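Local structure of beta-fructofuranosidase (Bifidobacterium adolescentis, 6NOB) at residues M158-A163 and P175-P180; L526-D531 and I618-K623. The protein probably hydrolyses terminal beta-D-fructofuranoside bonds, such as that of sucrose, as a member of glycoside hydrolase family 32. All coordinates share one frame; numbering follows the deposited sequence.

Contact 1: M158-A163 and P175-P180; sequences MHWGHA and PVFLEP
W160 N donates to L178 O at 2.8 Å, and the O of the same tryptophan receives F177 N, also at 2.8 Å. Since F177 and L178 both face this one residue, the pairing meets the definition of a classic beta bulge, with the 175-180 segment running roughly antiparallel to 158-163. The W160 and L178 side chains leave the backbone side by side. CD1 of L178 lies over one indole face, 4.0 Å from the centroid of the five-membered ring, a CH-pi contact, and F177 CD2 comes within 3.8 Å of W160 CE3. H159 makes a second CH-pi contact. With CG beside the backbone N (chi1 -53°), its imidazole meets P180 CD over the ring centre, 3.3 Å from the centroid. Further along, one water bridges the segments: it lies 2.8 Å from H162 ND1, in the ring plane, and donates to P175 O at 2.7 Å. Beyond the segments, the indole NE1 of W160 donates to F195 O on strand 190-202, and H162 NE2 hydrogen-bonds to H143 ND1 while its ring stacks on F145. Strand 159-165 pairs with 141-149 through backbone hydrogen bonds of H159 with L148 and of G161 with F146, and W160 and F177 both pack on L219 of strand 216-227 in the next sheet, so the bulge lies between two sheets.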
ATOM      1  N   MET A 158       5.738  13.077  -4.267  1.00 36.14           N
ATOM      2  CA  MET A 158       5.864  11.642  -4.069  1.00 37.47           C
ATOM      3  C   MET A 158       7.242  11.128  -4.465  1.00 41.95           C
ATOM      4  O   MET A 158       7.734  11.413  -5.563  1.00 38.35           O
ATOM      5  CB  MET A 158       4.776  10.911  -4.856  1.00 32.25           C
ATOM      6  CG  MET A 158       3.488  10.745  -4.071  1.00 35.50           C
ATOM      7  SD  MET A 158       3.709   9.623  -2.675  1.00 41.50           S
ATOM      8  CE  MET A 158       3.761  10.743  -1.282  1.00 27.99           C
ATOM      9  N   HIS A 159       7.855  10.374  -3.554  1.00 37.69           N
ATOM     10  CA  HIS A 159       9.066   9.598  -3.774  1.00 34.07           C
ATOM     11  C   HIS A 159       8.707   8.116  -3.821  1.00 34.51           C
ATOM     12  O   HIS A 159       7.574   7.715  -3.542  1.00 34.57           O
ATOM     13  CB  HIS A 159      10.098   9.832  -2.663  1.00 34.72           C
ATOM     14  CG  HIS A 159      10.431  11.269  -2.407  1.00 37.10           C
ATOM     15  ND1 HIS A 159       9.474  12.228  -2.151  1.00 36.53           N
ATOM     16  CD2 HIS A 159      11.627  11.900  -2.327  1.00 37.63           C
ATOM     17  CE1 HIS A 159      10.065  13.392  -1.946  1.00 40.83           C
ATOM     18  NE2 HIS A 159      11.372  13.220  -2.047  1.00 38.96           N
ATOM     19  N   TRP A 160       9.701   7.294  -4.145  1.00 35.18           N
ATOM     20  CA  TRP A 160       9.598   5.843  -4.029  1.00 35.42           C
ATOM     21  C   TRP A 160      10.548   5.379  -2.931  1.00 38.91           C
ATOM     22  O   TRP A 160      11.769   5.514  -3.062  1.00 42.44           O
ATOM     23  CB  TRP A 160       9.932   5.154  -5.349  1.00 38.03           C
ATOM     24  CG  TRP A 160       8.777   5.012  -6.289  1.00 38.29           C
ATOM     25  CD1 TRP A 160       7.795   5.928  -6.530  1.00 32.96           C
ATOM     26  CD2 TRP A 160       8.490   3.884  -7.122  1.00 32.67           C
ATOM     27  NE1 TRP A 160       6.916   5.440  -7.466  1.00 33.05           N
ATOM     28  CE2 TRP A 160       7.320   4.186  -7.843  1.00 31.49           C
ATOM     29  CE3 TRP A 160       9.110   2.648  -7.326  1.00 34.36           C
ATOM     30  CZ2 TRP A 160       6.755   3.295  -8.753  1.00 36.12           C
ATOM     31  CZ3 TRP A 160       8.546   1.765  -8.227  1.00 33.85           C
ATOM     32  CH2 TRP A 160       7.383   2.092  -8.932  1.00 35.28           C
ATOM     33  N   GLY A 161       9.987   4.841  -1.849  1.00 40.67           N
ATOM     34  CA  GLY A 161      10.784   4.102  -0.894  1.00 35.97           C
ATOM     35  C   GLY A 161      11.060   2.696  -1.393  1.00 36.13           C
ATOM     36  O   GLY A 161      10.485   2.236  -2.378  1.00 35.37           O
ATOM     37  N   HIS A 162      11.957   1.997  -0.699  1.00 33.50           N
ATOM     38  CA  HIS A 162      12.402   0.696  -1.183  1.00 31.49           C
ATOM     39  C   HIS A 162      12.845  -0.178  -0.020  1.00 38.84           C
ATOM     40  O   HIS A 162      13.626   0.260   0.831  1.00 40.73           O
ATOM     41  CB  HIS A 162      13.545   0.861  -2.194  1.00 32.36           C
ATOM     42  CG  HIS A 162      13.888  -0.394  -2.937  1.00 37.55           C
ATOM     43  ND1 HIS A 162      15.042  -0.525  -3.679  1.00 39.47           N
ATOM     44  CD2 HIS A 162      13.233  -1.573  -3.050  1.00 38.27           C
ATOM     45  CE1 HIS A 162      15.081  -1.730  -4.220  1.00 39.52           C
ATOM     46  NE2 HIS A 162      13.995  -2.386  -3.853  1.00 37.03           N
ATOM     47  N   ALA A 163      12.346  -1.414   0.004  1.00 38.51           N
ATOM     48  CA  ALA A 163      12.725  -2.404   1.001  1.00 36.84           C
ATOM     49  C   ALA A 163      12.773  -3.774   0.341  1.00 40.35           C
ATOM     50  O   ALA A 163      12.088  -4.023  -0.654  1.00 37.86           O
ATOM     51  CB  ALA A 163      11.754  -2.422   2.192  1.00 30.44           C
ATOM     52  N   PRO A 175      18.002   2.410   0.026  1.00 42.63           N
ATOM     53  CA  PRO A 175      17.935   3.857  -0.215  1.00 41.71           C
ATOM     54  C   PRO A 175      16.691   4.255  -0.997  1.00 42.68           C
ATOM     55  O   PRO A 175      16.063   3.448  -1.688  1.00 39.91           O
ATOM     56  CB  PRO A 175      19.204   4.146  -1.026  1.00 42.01           C
ATOM     57  CG  PRO A 175      20.113   3.018  -0.724  1.00 43.78           C
ATOM     58  CD  PRO A 175      19.226   1.827  -0.554  1.00 42.18           C
ATOM     59  N   VAL A 176      16.344   5.541  -0.875  1.00 39.43           N
ATOM     60  CA  VAL A 176      15.227   6.097  -1.632  1.00 38.95           C
ATOM     61  C   VAL A 176      15.474   5.891  -3.118  1.00 39.14           C
ATOM     62  O   VAL A 176      16.568   6.162  -3.630  1.00 39.63           O
ATOM     63  CB  VAL A 176      15.034   7.581  -1.286  1.00 42.52           C
ATOM     64  CG1 VAL A 176      14.109   8.253  -2.291  1.00 39.29           C
ATOM     65  CG2 VAL A 176      14.481   7.721   0.124  1.00 45.31           C
ATOM     66  N   PHE A 177      14.451   5.404  -3.820  1.00 41.31           N
ATOM     67  CA  PHE A 177      14.593   4.890  -5.177  1.00 36.76           C
ATOM     68  C   PHE A 177      14.264   5.922  -6.252  1.00 35.58           C
ATOM     69  O   PHE A 177      15.089   6.174  -7.135  1.00 41.87           O
ATOM     70  CB  PHE A 177      13.707   3.652  -5.343  1.00 34.44           C
ATOM     71  CG  PHE A 177      13.897   2.947  -6.647  1.00 35.18           C
ATOM     72  CD1 PHE A 177      15.067   2.248  -6.901  1.00 32.66           C
ATOM     73  CD2 PHE A 177      12.910   2.975  -7.615  1.00 28.99           C
ATOM     74  CE1 PHE A 177      15.250   1.595  -8.100  1.00 34.63           C
ATOM     75  CE2 PHE A 177      13.086   2.322  -8.817  1.00 32.43           C
ATOM     76  CZ  PHE A 177      14.258   1.629  -9.059  1.00 35.13           C
ATOM     77  N   LEU A 178      13.072   6.512  -6.207  1.00 38.81           N
ATOM     78  CA  LEU A 178      12.675   7.556  -7.143  1.00 36.79           C
ATOM     79  C   LEU A 178      12.246   8.793  -6.367  1.00 41.65           C
ATOM     80  O   LEU A 178      11.864   8.714  -5.198  1.00 42.39           O
ATOM     81  CB  LEU A 178      11.543   7.093  -8.068  1.00 34.28           C
ATOM     82  CG  LEU A 178      11.955   6.158  -9.206  1.00 32.77           C
ATOM     83  CD1 LEU A 178      10.751   5.393  -9.724  1.00 40.34           C
ATOM     84  CD2 LEU A 178      12.622   6.941 -10.326  1.00 27.00           C
ATOM     85  N   GLU A 179      12.310   9.939  -7.032  1.00 42.35           N
ATOM     86  CA  GLU A 179      12.121  11.233  -6.392  1.00 39.35           C
ATOM     87  C   GLU A 179      11.266  12.116  -7.278  1.00 38.63           C
ATOM     88  O   GLU A 179      11.097  11.836  -8.472  1.00 40.91           O
ATOM     89  CB  GLU A 179      13.477  11.891  -6.106  1.00 33.89           C
ATOM     90  CG  GLU A 179      14.315  11.100  -5.117  1.00 29.71           C
ATOM     91  CD  GLU A 179      15.617  11.778  -4.759  1.00 37.60           C
ATOM     92  OE1 GLU A 179      15.829  12.936  -5.170  1.00 43.97           O
ATOM     93  OE2 GLU A 179      16.432  11.144  -4.057  1.00 44.12           O
ATOM     94  N   PRO A 180      10.687  13.190  -6.727  1.00 37.45           N
ATOM     95  CA  PRO A 180       9.854  14.081  -7.540  1.00 33.64           C
ATOM     96  C   PRO A 180      10.653  14.735  -8.655  1.00 34.31           C
ATOM     97  O   PRO A 180      11.877  14.868  -8.582  1.00 35.16           O
ATOM     98  CB  PRO A 180       9.360  15.131  -6.535  1.00 32.72           C
ATOM     99  CG  PRO A 180       9.469  14.473  -5.213  1.00 37.65           C
ATOM    100  CD  PRO A 180      10.669  13.580  -5.304  1.00 39.48           C
TER
HETATM  101  O   HOH W   1      16.945   1.421  -3.268  1.00 36.02           O

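Contact 2: L526-D531 and I618-K623; sequences LADDAD and IASSGK
Backbone bonds between A527 and K623 and between D531 and S621 close the two ends of this contact. A527 N donates to K623 O at 3.1 Å, and S621 N reaches D531 O at 2.8 Å with an N-H...O angle of 166°. The hydroxyl of S621 adds only a weak bond to the same oxygen.

Between them the D528 carboxylate is the main polar side-chain group. A first torsion of 45° sets its CG between the backbone N and the carbonyl carbon, which places OD2 beside K623 N. There OD2 takes K623 N on its syn lone pair at 2.8 Å. OD1 accepts A530 N of its own loop at 3.2 Å, on the anti side and 28° out of the carboxylate plane, and also takes a bridging water at 2.6 Å. That water donates to K623 O as well and accepts from S620 OG, tying three groups of the two segments together.

A530 CB makes van der Waals contact with the G622 backbone, 3.4 Å from its N. Apolar contact is slight: A527 CB meets K623 CD at 4.0 Å.

The D528-A530 bond defines an Asx turn, and G622 N to S620 OG (2.9 Å) an ST turn. One loop links strands 519-526 and 532-540, the other 614-620 and 624-632, each passing between the two sheets, so two adjacent beta arches meet at an end of the C-terminal beta-sandwich characteristic of family 32.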
ATOM      1  N   LEU A 526     -16.340 -22.275  14.983  1.00 46.29           N
ATOM      2  CA  LEU A 526     -17.713 -22.237  15.463  1.00 46.61           C
ATOM      3  C   LEU A 526     -18.492 -23.412  14.886  1.00 52.27           C
ATOM      4  O   LEU A 526     -18.272 -23.813  13.739  1.00 50.62           O
ATOM      5  CB  LEU A 526     -18.388 -20.917  15.079  1.00 44.99           C
ATOM      6  CG  LEU A 526     -17.687 -19.648  15.569  1.00 47.15           C
ATOM      7  CD1 LEU A 526     -18.293 -18.416  14.921  1.00 49.37           C
ATOM      8  CD2 LEU A 526     -17.752 -19.543  17.085  1.00 48.10           C
ATOM      9  N   ALA A 527     -19.405 -23.956  15.689  1.00 57.36           N
ATOM     10  CA  ALA A 527     -20.147 -25.154  15.322  1.00 58.76           C
ATOM     11  C   ALA A 527     -21.497 -24.863  14.678  1.00 60.72           C
ATOM     12  O   ALA A 527     -22.150 -25.798  14.201  1.00 58.71           O
ATOM     13  CB  ALA A 527     -20.366 -26.038  16.556  1.00 52.54           C
ATOM     14  N   ASP A 528     -21.931 -23.608  14.648  1.00 61.01           N
ATOM     15  CA  ASP A 528     -23.282 -23.285  14.208  1.00 59.08           C
ATOM     16  C   ASP A 528     -23.309 -21.842  13.720  1.00 58.57           C
ATOM     17  O   ASP A 528     -22.270 -21.185  13.602  1.00 56.30           O
ATOM     18  CB  ASP A 528     -24.283 -23.519  15.343  1.00 58.79           C
ATOM     19  CG  ASP A 528     -23.798 -22.961  16.663  1.00 59.11           C
ATOM     20  OD1 ASP A 528     -23.565 -21.734  16.740  1.00 58.25           O
ATOM     21  OD2 ASP A 528     -23.642 -23.748  17.621  1.00 58.62           O
ATOM     22  N   ASP A 529     -24.515 -21.344  13.443  1.00 62.24           N
ATOM     23  CA  ASP A 529     -24.720 -19.987  12.956  1.00 58.81           C
ATOM     24  C   ASP A 529     -25.346 -19.083  14.012  1.00 61.06           C
ATOM     25  O   ASP A 529     -25.967 -18.071  13.670  1.00 65.66           O
ATOM     26  CB  ASP A 529     -25.585 -20.008  11.696  1.00 57.83           C
ATOM     27  CG  ASP A 529     -25.286 -18.854  10.766  1.00 61.99           C
ATOM     28  OD1 ASP A 529     -24.150 -18.797  10.250  1.00 62.93           O
ATOM     29  OD2 ASP A 529     -26.180 -18.007  10.559  1.00 57.15           O
ATOM     30  N   ALA A 530     -25.189 -19.426  15.289  1.00 58.79           N
ATOM     31  CA  ALA A 530     -25.838 -18.694  16.363  1.00 65.32           C
ATOM     32  C   ALA A 530     -25.151 -17.350  16.600  1.00 61.93           C
ATOM     33  O   ALA A 530     -24.032 -17.098  16.145  1.00 57.26           O
ATOM     34  CB  ALA A 530     -25.837 -19.521  17.647  1.00 53.50           C
ATOM     35  N   ASP A 531     -25.849 -16.479  17.331  1.00 65.40           N
ATOM     36  CA  ASP A 531     -25.296 -15.181  17.692  1.00 63.62           C
ATOM     37  C   ASP A 531     -24.021 -15.356  18.506  1.00 64.22           C
ATOM     38  O   ASP A 531     -23.935 -16.226  19.376  1.00 68.15           O
ATOM     39  CB  ASP A 531     -26.319 -14.373  18.491  1.00 61.20           C
ATOM     40  CG  ASP A 531     -27.395 -13.761  17.615  1.00 62.26           C
ATOM     41  OD1 ASP A 531     -27.397 -14.032  16.398  1.00 60.51           O
ATOM     42  OD2 ASP A 531     -28.243 -13.013  18.147  1.00 65.65           O
ATOM     43  N   ILE A 618     -14.306 -14.330  23.913  1.00 57.69           N
ATOM     44  CA  ILE A 618     -15.119 -15.083  22.966  1.00 58.85           C
ATOM     45  C   ILE A 618     -16.345 -15.623  23.688  1.00 57.96           C
ATOM     46  O   ILE A 618     -16.224 -16.219  24.764  1.00 59.29           O
ATOM     47  CB  ILE A 618     -14.326 -16.236  22.320  1.00 63.24           C
ATOM     48  CG1 ILE A 618     -13.058 -15.705  21.652  1.00 59.47           C
ATOM     49  CG2 ILE A 618     -15.187 -16.985  21.313  1.00 63.88           C
ATOM     50  CD1 ILE A 618     -12.017 -16.767  21.410  1.00 61.87           C
ATOM     51  N   ALA A 619     -17.516 -15.417  23.092  1.00 58.91           N
ATOM     52  CA  ALA A 619     -18.765 -15.938  23.622  1.00 65.04           C
ATOM     53  C   ALA A 619     -19.711 -16.204  22.463  1.00 63.15           C
ATOM     54  O   ALA A 619     -19.699 -15.489  21.457  1.00 62.83           O
ATOM     55  CB  ALA A 619     -19.409 -14.971  24.621  1.00 51.99           C
ATOM     56  N   SER A 620     -20.536 -17.237  22.618  1.00 62.11           N
ATOM     57  CA  SER A 620     -21.483 -17.632  21.587  1.00 61.64           C
ATOM     58  C   SER A 620     -22.735 -18.200  22.237  1.00 63.37           C
ATOM     59  O   SER A 620     -22.656 -18.899  23.252  1.00 71.14           O
ATOM     60  CB  SER A 620     -20.867 -18.663  20.632  1.00 60.29           C
ATOM     61  OG  SER A 620     -21.829 -19.171  19.724  1.00 58.18           O
ATOM     62  N   SER A 621     -23.892 -17.871  21.654  1.00 64.06           N
ATOM     63  CA  SER A 621     -25.145 -18.515  22.031  1.00 63.77           C
ATOM     64  C   SER A 621     -25.195 -19.961  21.560  1.00 65.36           C
ATOM     65  O   SER A 621     -26.008 -20.743  22.071  1.00 68.00           O
ATOM     66  CB  SER A 621     -26.336 -17.753  21.447  1.00 62.64           C
ATOM     67  OG  SER A 621     -26.264 -16.363  21.716  1.00 65.85           O
ATOM     68  N   GLY A 622     -24.367 -20.320  20.588  1.00 67.40           N
ATOM     69  CA  GLY A 622     -24.175 -21.687  20.137  1.00 67.23           C
ATOM     70  C   GLY A 622     -22.976 -22.328  20.804  1.00 66.68           C
ATOM     71  O   GLY A 622     -22.662 -22.047  21.967  1.00 66.49           O
ATOM     72  N   LYS A 623     -22.292 -23.193  20.067  1.00 68.91           N
ATOM     73  CA  LYS A 623     -21.149 -23.921  20.596  1.00 68.83           C
ATOM     74  C   LYS A 623     -19.864 -23.466  19.916  1.00 63.58           C
ATOM     75  O   LYS A 623     -19.839 -23.233  18.703  1.00 52.88           O
ATOM     76  CB  LYS A 623     -21.323 -25.431  20.419  1.00 72.96           C
ATOM     77  CG  LYS A 623     -20.200 -26.248  21.044  1.00 79.56           C
ATOM     78  CD  LYS A 623     -19.925 -27.523  20.257  1.00 83.36           C
ATOM     79  CE  LYS A 623     -18.974 -28.452  21.006  1.00 84.69           C
ATOM     80  NZ  LYS A 623     -19.322 -29.888  20.814  1.00 86.89           N
TER
HETATM   81  O   HOH W   2     -21.264 -20.848  17.524  1.00 47.31           O

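In the fold
Contact 1 is a buried contact, with seven of its ten touching residues buried, whereas contact 2 lies at the surface, with none buried. They share no strand or sheet: the first belongs to the family 32 catalytic region, a five-bladed beta-propeller in relatives, and the second to the beta-sandwich that follows. Their centres are 48 Å apart, on opposite sides of the centre of the chain, and their nearest atoms about 34 Å. Chemistry follows position. Aromatic rings, aliphatic CH groups and a bulged backbone pairing dominate the interior contact, while a carboxylate, serine hydroxyls and backbone amides do so at the surface loops. Each nevertheless includes a bridging water.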